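Transcription regulator WhiB1 (Mycobacterium tuberculosis H37Rv, PDB 6ONO) acts as a transcriptional repressor, probably redox-responsive, that carries an oxygen-stable [4Fe-4S] cluster highly reactive toward nitric oxide. Local coordinates at residues H5-V8 with C9-E12; K34-C37 with N38-P41; S48-N52 with T53-S57. All coordinates share one frame; numbering follows the deposited sequence.

How the contacts relate
Contacts 1 and 2 touch each other and the same iron-sulfur cluster; the centre of contact 3 lies about 17 to 18 Å from theirs. Each mixes buried and exposed residues. In contacts 1 and 2 the buried ones, Ala7, Cys9, Val36 and Cys37, line the cluster, whereas in contact 3 they are Ala50, late in helix 43-53, and Gln55, just beyond it. Contact 1 is a 3-10 turn and contact 2 ends helix 27-38. Val8 CG2 packs on Val36 CG1 at 3.7 Å, and Glu12 OE2 meets Arg39 NH2 in a 2.9 Å salt bridge. Contacts 1 and 2 supply cluster ligands; contact 3, without metal, combines helix-capping hydrogen bonds with packing on an indole face.

Contact 1 (H5-V8 with C9-E12); sequences HKAV and CRDE. With SF4 (iron/sulfur cluster), chain E.
The guanidinium of Arg10 has the carbonyl oxygen of Ala7 at its edge, near its plane, while the carbonyl oxygen of His5 stands obliquely to it, 4.4 Å from Arg10 NE. Both oxygens stand near the head group at a distance too long for hydrogen bonds. The aliphatic part of Arg10 makes the closer contact, CD lying 3.4 Å from Ala7 O; beyond CD the chain bends at chi3 (68°), which turns NE and the head group. The far end is held elsewhere, since Arg10 NH2 is hydrogen-bonded to a polar side chain on a chain of another protein. The backbone beneath is a tight 3-10 turn, as two i to i+3 hydrogen bonds attest: Arg10 N reaches Ala7 O at 3.3 Å, and Asp11 N reaches Val8 O at 3.0 Å with a nearly straight N-H (168°). This turn presents the first cysteine of the WhiB family's four-cysteine cluster motif. Cys9 SG sits between the backbone N and the carbonyl carbon (chi1 53°), which aims it at the cluster, where it binds the FE1 iron at 2.3 Å. The two preceding residues supply an apolar wall beside this ligand. Ala7 CB presses on the S2 sulfide at 3.4 Å, and Val8 CG2 lies 3.8 Å from the S3 sulfide, so methyl groups face two of the inorganic sulfurs while the thiolate takes the metal. Phe17 packs against Cys9 from a neighbouring loop, and Val8 also touches Cys40.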
loop_
_atom_site.group_PDB
_atom_site.type_symbol
_atom_site.label_atom_id
_atom_site.label_comp_id
_atom_site.label_asym_id
_atom_site.label_seq_id
_atom_site.Cartn_x
_atom_site.Cartn_y
_atom_site.Cartn_z
ATOM N N HIS A 5 -11.037 -5.066 -12.967
ATOM C CA HIS A 5 -10.715 -5.922 -14.102
ATOM C C HIS A 5 -10.020 -5.143 -15.210
ATOM O O HIS A 5 -9.237 -5.718 -15.973
ATOM C CB HIS A 5 -11.989 -6.569 -14.656
ATOM C CG HIS A 5 -12.615 -7.575 -13.741
ATOM N ND1 HIS A 5 -13.852 -7.386 -13.162
ATOM C CD2 HIS A 5 -12.189 -8.791 -13.325
ATOM C CE1 HIS A 5 -14.156 -8.438 -12.421
ATOM N NE2 HIS A 5 -13.163 -9.303 -12.502
ATOM N N LYS A 6 -10.272 -3.838 -15.303
ATOM C CA LYS A 6 -9.719 -3.009 -16.365
ATOM C C LYS A 6 -8.502 -2.197 -15.929
ATOM O O LYS A 6 -8.056 -1.323 -16.679
ATOM C CB LYS A 6 -10.804 -2.088 -16.924
ATOM C CG LYS A 6 -11.888 -2.839 -17.708
ATOM C CD LYS A 6 -12.907 -1.884 -18.321
ATOM C CE LYS A 6 -13.981 -1.460 -17.324
ATOM N NZ LYS A 6 -14.871 -2.587 -16.918
ATOM N N ALA A 7 -7.972 -2.450 -14.734
ATOM C CA ALA A 7 -6.793 -1.742 -14.240
ATOM C C ALA A 7 -5.556 -2.111 -15.055
ATOM O O ALA A 7 -5.145 -3.273 -15.061
ATOM C CB ALA A 7 -6.574 -2.083 -12.769
ATOM N N VAL A 8 -4.941 -1.126 -15.719
ATOM C CA VAL A 8 -3.748 -1.432 -16.513
ATOM C C VAL A 8 -2.500 -1.601 -15.652
ATOM O O VAL A 8 -1.538 -2.248 -16.090
ATOM C CB VAL A 8 -3.492 -0.377 -17.604
ATOM C CG1 VAL A 8 -4.669 -0.323 -18.565
ATOM C CG2 VAL A 8 -3.231 0.983 -17.009
ATOM N N CYS A 9 -2.488 -1.067 -14.427
ATOM C CA CYS A 9 -1.380 -1.357 -13.522
ATOM C C CYS A 9 -1.266 -2.840 -13.199
ATOM O O CYS A 9 -0.254 -3.266 -12.629
ATOM C CB CYS A 9 -1.535 -0.574 -12.225
ATOM S SG CYS A 9 -3.118 -0.794 -11.442
ATOM N N ARG A 10 -2.291 -3.632 -13.513
ATOM C CA ARG A 10 -2.171 -5.072 -13.359
ATOM C C ARG A 10 -1.042 -5.642 -14.201
ATOM O O ARG A 10 -0.624 -6.777 -13.960
ATOM C CB ARG A 10 -3.496 -5.745 -13.694
ATOM C CG ARG A 10 -4.506 -5.600 -12.582
ATOM C CD ARG A 10 -5.914 -5.904 -13.057
ATOM N NE ARG A 10 -6.086 -7.314 -13.388
ATOM C CZ ARG A 10 -6.350 -8.262 -12.494
ATOM N NH1 ARG A 10 -6.493 -9.520 -12.884
ATOM N NH2 ARG A 10 -6.465 -7.954 -11.209
ATOM N N ASP A 11 -0.543 -4.893 -15.191
ATOM C CA ASP A 11 0.556 -5.371 -16.022
ATOM C C ASP A 11 1.874 -4.673 -15.699
ATOM O O ASP A 11 2.807 -4.720 -16.505
ATOM C CB ASP A 11 0.218 -5.201 -17.505
ATOM C CG ASP A 11 -0.941 -6.077 -17.945
ATOM O OD1 ASP A 11 -0.888 -7.306 -17.723
ATOM O OD2 ASP A 11 -1.909 -5.532 -18.515
ATOM N N GLU A 12 1.980 -4.052 -14.530
ATOM C CA GLU A 12 3.155 -3.290 -14.130
ATOM C C GLU A 12 3.720 -3.846 -12.826
ATOM O O GLU A 12 3.086 -4.644 -12.131
ATOM C CB GLU A 12 2.800 -1.806 -13.952
ATOM C CG GLU A 12 2.031 -1.196 -15.116
ATOM C CD GLU A 12 2.922 -0.842 -16.292
ATOM O OE1 GLU A 12 4.112 -0.529 -16.065
ATOM O OE2 GLU A 12 2.431 -0.869 -17.444
HETATM FE FE1 SF4 E . -3.996 1.361 -11.577
HETATM FE FE2 SF4 E . -3.667 4.042 -11.896
HETATM FE FE3 SF4 E . -5.860 3.084 -10.556
HETATM FE FE4 SF4 E . -5.652 2.710 -13.244
HETATM S S1 SF4 E . -5.819 4.695 -12.170
HETATM S S2 SF4 E . -6.268 1.170 -11.706
HETATM S S3 SF4 E . -3.395 2.455 -13.474
HETATM S S4 SF4 E . -3.678 2.875 -9.912
#

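Contact 2 (K34-C37 with N38-P41); sequences KLVC and NRCP. With SF4 (iron/sulfur cluster), chain E.
Cys37 and Cys40 reach one cluster through different first torsions. In Cys37, SG is anti to the carbonyl carbon (chi1 -63°); in Cys40 it is anti to the backbone N (chi1 -177°). The two sulfurs thereby take two different irons, Cys37 SG binding FE2 at 2.3 Å and Cys40 SG binding FE4 at 2.2 Å. Their spacing is the Cys-X-X-Cys part of the WhiB cluster motif, placed where helix 27-38 runs out. The backbone hydrogen bonds record that ending: Asn38 N still bonds Lys34 O at 2.9 Å, one helical turn back, but Arg39 N bonds Val36 O at 3.0 Å and Cys40 N bonds Cys37 O at 3.1 Å, i to i+3 bonds in place of the i to i+4 bond of the helix. Thr43 OG1 is a further partner of Cys37 O. Arg39 folds back over the turn, its CG placed between the backbone N and the carbonyl carbon (chi1 57°) and 3.3 Å from Val36 O. One face of its guanidinium lies against Val36, whose CA stands 4.3 Å above the plane; its NH2 forms the salt bridge to Glu12. Val36 CG1 lies over the same face and also meets the S3 sulfide at 3.8 Å, while CG2 is near Arg39 NH2. Two of the four irons are thus ligated from one short, hydrogen-bonded turn, and the remaining ligands must come from other parts of the chain, Cys9 and probably Cys46.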
loop_
_atom_site.group_PDB
_atom_site.type_symbol
_atom_site.label_atom_id
_atom_site.label_comp_id
_atom_site.label_asym_id
_atom_site.label_seq_id
_atom_site.Cartn_x
_atom_site.Cartn_y
_atom_site.Cartn_z
ATOM N N LYS A 34 2.014 7.934 -12.524
ATOM C CA LYS A 34 0.932 8.721 -13.101
ATOM C C LYS A 34 0.810 8.491 -14.602
ATOM O O LYS A 34 -0.295 8.556 -15.140
ATOM C CB LYS A 34 1.150 10.203 -12.824
ATOM C CG LYS A 34 0.862 10.643 -11.410
ATOM C CD LYS A 34 1.096 12.150 -11.280
ATOM C CE LYS A 34 0.684 12.637 -9.910
ATOM N NZ LYS A 34 0.732 14.111 -9.806
ATOM N N LEU A 35 1.928 8.254 -15.293
ATOM C CA LEU A 35 1.858 7.948 -16.720
ATOM C C LEU A 35 1.038 6.694 -16.982
ATOM O O LEU A 35 0.336 6.608 -17.997
ATOM C CB LEU A 35 3.257 7.784 -17.304
ATOM C CG LEU A 35 4.017 9.090 -17.530
ATOM C CD1 LEU A 35 5.385 8.799 -18.112
ATOM C CD2 LEU A 35 3.234 10.004 -18.429
ATOM N N VAL A 36 1.134 5.700 -16.098
ATOM C CA VAL A 36 0.287 4.517 -16.217
ATOM C C VAL A 36 -1.169 4.897 -16.007
ATOM O O VAL A 36 -2.049 4.542 -16.803
ATOM C CB VAL A 36 0.729 3.425 -15.223
ATOM C CG1 VAL A 36 -0.160 2.189 -15.366
ATOM C CG2 VAL A 36 2.201 3.071 -15.419
ATOM N N CYS A 37 -1.447 5.635 -14.930
ATOM C CA CYS A 37 -2.836 6.023 -14.673
ATOM C C CYS A 37 -3.440 6.804 -15.841
ATOM O O CYS A 37 -4.649 6.716 -16.097
ATOM C CB CYS A 37 -2.919 6.846 -13.394
ATOM S SG CYS A 37 -2.419 5.939 -11.928
ATOM N N ASN A 38 -2.620 7.583 -16.543
ATOM C CA ASN A 38 -3.098 8.434 -17.626
ATOM C C ASN A 38 -3.552 7.633 -18.838
ATOM O O ASN A 38 -4.293 8.159 -19.675
ATOM C CB ASN A 38 -1.993 9.420 -18.010
ATOM C CG ASN A 38 -1.899 10.590 -17.039
ATOM O OD1 ASN A 38 -2.602 10.621 -16.029
ATOM N ND2 ASN A 38 -0.991 11.529 -17.312
ATOM N N ARG A 39 -3.123 6.378 -18.958
ATOM C CA ARG A 39 -3.611 5.499 -20.008
ATOM C C ARG A 39 -4.498 4.399 -19.432
ATOM O O ARG A 39 -4.582 3.302 -19.987
ATOM C CB ARG A 39 -2.455 4.901 -20.809
ATOM C CG ARG A 39 -1.435 4.130 -20.015
ATOM C CD ARG A 39 -0.453 3.452 -20.961
ATOM N NE ARG A 39 0.754 2.972 -20.291
ATOM C CZ ARG A 39 0.836 1.836 -19.611
ATOM N NH1 ARG A 39 -0.225 1.050 -19.493
ATOM N NH2 ARG A 39 1.982 1.486 -19.046
ATOM N N CYS A 40 -5.175 4.694 -18.325
ATOM C CA CYS A 40 -6.036 3.742 -17.652
ATOM C C CYS A 40 -7.493 4.113 -17.867
ATOM O O CYS A 40 -7.855 5.287 -17.702
ATOM C CB CYS A 40 -5.725 3.710 -16.154
ATOM S SG CYS A 40 -6.676 2.477 -15.209
ATOM N N PRO A 41 -8.359 3.156 -18.223
ATOM C CA PRO A 41 -9.767 3.504 -18.472
ATOM C C PRO A 41 -10.589 3.711 -17.211
ATOM O O PRO A 41 -11.675 4.301 -17.303
ATOM C CB PRO A 41 -10.284 2.309 -19.280
ATOM C CG PRO A 41 -9.450 1.174 -18.815
ATOM C CD PRO A 41 -8.080 1.741 -18.527
HETATM FE FE1 SF4 E . -3.996 1.361 -11.577
HETATM FE FE2 SF4 E . -3.667 4.042 -11.896
HETATM FE FE3 SF4 E . -5.860 3.084 -10.556
HETATM FE FE4 SF4 E . -5.652 2.710 -13.244
HETATM S S1 SF4 E . -5.819 4.695 -12.170
HETATM S S2 SF4 E . -6.268 1.170 -11.706
HETATM S S3 SF4 E . -3.395 2.455 -13.474
HETATM S S4 SF4 E . -3.678 2.875 -9.912
#

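Contact 3 (S48-N52 with T53-S57); sequences SWALN and TGQDS
Thr53, Gln55 and Trp49 carry this contact, at the point where helix 43-53 is closed by a Schellman motif. Gly54, with positive phi, is the C-prime residue. Gln55 N returns to Ala50 O at 3.0 Å, in the plane of that carbonyl; the companion bond, Gly54 N to Leu51 O, fits the motif but is less sure because the position of Leu51 O is less certain. Thr53 grips the last turn twice. Its N and its OG1 both bond Trp49 O, at 2.9 and 2.8 Å, coming from opposite faces of the carbonyl plane. The hydroxyl can do so because OG1 lies between the backbone N and the carbonyl carbon (chi1 63°), and this same rotation sends CG2 over the indole. CG2 stands 3.8 Å from the centroid of the five-membered ring of Trp49, 21° off its normal, a CH-pi contact over the face; OG1 covers the same face farther along, over the six-membered ring. Gln55 points back toward the helix, bent at chi2, and holds its amide nearly parallel to the indole (planes 9° apart), with NE2 set obliquely to the ring, 3.5 Å from Trp49 CZ3. Arg4 makes a cation-pi contact with the same tryptophan. Gln55 OE1 is hydrogen-bonded to a polar side chain on a chain of another protein, and Arg68 NH2 binds the Gln55 carbonyl. The amide's other end is fixed within the turn, NE2 of Gln55 donating to OG1 of Thr53 at 2.9 Å with that oxygen in the amide plane.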
loop_
_atom_site.group_PDB
_atom_site.type_symbol
_atom_site.label_atom_id
_atom_site.label_comp_id
_atom_site.label_asym_id
_atom_site.label_seq_id
_atom_site.Cartn_x
_atom_site.Cartn_y
_atom_site.Cartn_z
ATOM N N SER A 48 -11.862 7.475 -7.040
ATOM C CA SER A 48 -13.032 7.499 -6.172
ATOM C C SER A 48 -12.911 6.452 -5.068
ATOM O O SER A 48 -13.139 6.750 -3.893
ATOM C CB SER A 48 -14.301 7.265 -6.997
ATOM O OG SER A 48 -14.289 8.037 -8.187
ATOM N N TRP A 49 -12.551 5.222 -5.433
ATOM C CA TRP A 49 -12.434 4.177 -4.421
ATOM C C TRP A 49 -11.324 4.485 -3.420
ATOM O O TRP A 49 -11.504 4.296 -2.210
ATOM C CB TRP A 49 -12.188 2.832 -5.088
ATOM C CG TRP A 49 -12.351 1.692 -4.160
ATOM C CD1 TRP A 49 -13.504 1.013 -3.887
ATOM C CD2 TRP A 49 -11.330 1.084 -3.370
ATOM N NE1 TRP A 49 -13.261 0.017 -2.976
ATOM C CE2 TRP A 49 -11.931 0.036 -2.647
ATOM C CE3 TRP A 49 -9.957 1.318 -3.211
ATOM C CZ2 TRP A 49 -11.212 -0.776 -1.771
ATOM C CZ3 TRP A 49 -9.248 0.507 -2.346
ATOM C CH2 TRP A 49 -9.873 -0.520 -1.635
ATOM N N ALA A 50 -10.177 4.976 -3.904
ATOM C CA ALA A 50 -9.084 5.317 -2.998
ATOM C C ALA A 50 -9.502 6.394 -2.008
ATOM O O ALA A 50 -9.200 6.294 -0.812
ATOM C CB ALA A 50 -7.857 5.771 -3.789
ATOM N N LEU A 51 -10.193 7.437 -2.490
ATOM C CA LEU A 51 -10.655 8.501 -1.601
ATOM C C LEU A 51 -11.716 7.988 -0.639
ATOM O O LEU A 51 -11.654 8.266 0.565
ATOM C CB LEU A 51 -11.201 9.679 -2.404
ATOM C CG LEU A 51 -10.208 10.457 -3.275
ATOM C CD1 LEU A 51 -10.942 11.502 -4.073
ATOM C CD2 LEU A 51 -9.094 11.093 -2.450
ATOM N N ASN A 52 -12.686 7.214 -1.137
ATOM C CA ASN A 52 -13.789 6.811 -0.278
ATOM C C ASN A 52 -13.338 5.823 0.786
ATOM O O ASN A 52 -13.888 5.821 1.893
ATOM C CB ASN A 52 -14.938 6.219 -1.100
ATOM C CG ASN A 52 -15.731 7.281 -1.853
ATOM O OD1 ASN A 52 -15.805 8.438 -1.430
ATOM N ND2 ASN A 52 -16.346 6.885 -2.965
ATOM N N THR A 53 -12.333 4.997 0.494
ATOM C CA THR A 53 -11.848 4.062 1.500
ATOM C C THR A 53 -10.653 4.590 2.289
ATOM O O THR A 53 -10.245 3.947 3.258
ATOM C CB THR A 53 -11.475 2.717 0.847
ATOM O OG1 THR A 53 -10.397 2.923 -0.072
ATOM C CG2 THR A 53 -12.665 2.127 0.099
ATOM N N GLY A 54 -10.114 5.751 1.943
ATOM C CA GLY A 54 -9.062 6.327 2.760
ATOM C C GLY A 54 -7.709 5.674 2.575
ATOM O O GLY A 54 -6.988 5.458 3.558
ATOM N N GLN A 55 -7.363 5.307 1.349
ATOM C CA GLN A 55 -6.048 4.740 1.064
ATOM C C GLN A 55 -5.002 5.842 1.171
ATOM O O GLN A 55 -4.919 6.719 0.307
ATOM C CB GLN A 55 -6.046 4.100 -0.319
ATOM C CG GLN A 55 -7.108 3.012 -0.500
ATOM C CD GLN A 55 -7.031 1.894 0.532
ATOM O OE1 GLN A 55 -5.943 1.490 0.954
ATOM N NE2 GLN A 55 -8.190 1.372 0.930
ATOM N N ASP A 56 -4.206 5.816 2.241
ATOM C CA ASP A 56 -3.314 6.941 2.504
ATOM C C ASP A 56 -1.994 6.840 1.745
ATOM O O ASP A 56 -1.421 7.872 1.393
ATOM C CB ASP A 56 -3.039 7.052 4.001
ATOM C CG ASP A 56 -4.163 7.729 4.746
ATOM O OD1 ASP A 56 -5.138 8.155 4.085
ATOM O OD2 ASP A 56 -4.070 7.840 5.987
ATOM N N SER A 57 -1.522 5.635 1.440
ATOM C CA SER A 57 -0.251 5.437 0.757
ATOM C C SER A 57 -0.441 5.146 -0.728
ATOM O O SER A 57 -1.443 4.566 -1.146
ATOM C CB SER A 57 0.520 4.280 1.391
ATOM O OG SER A 57 0.707 4.506 2.763
HETATM O O HOH W 1 -6.975 8.579 -0.631
#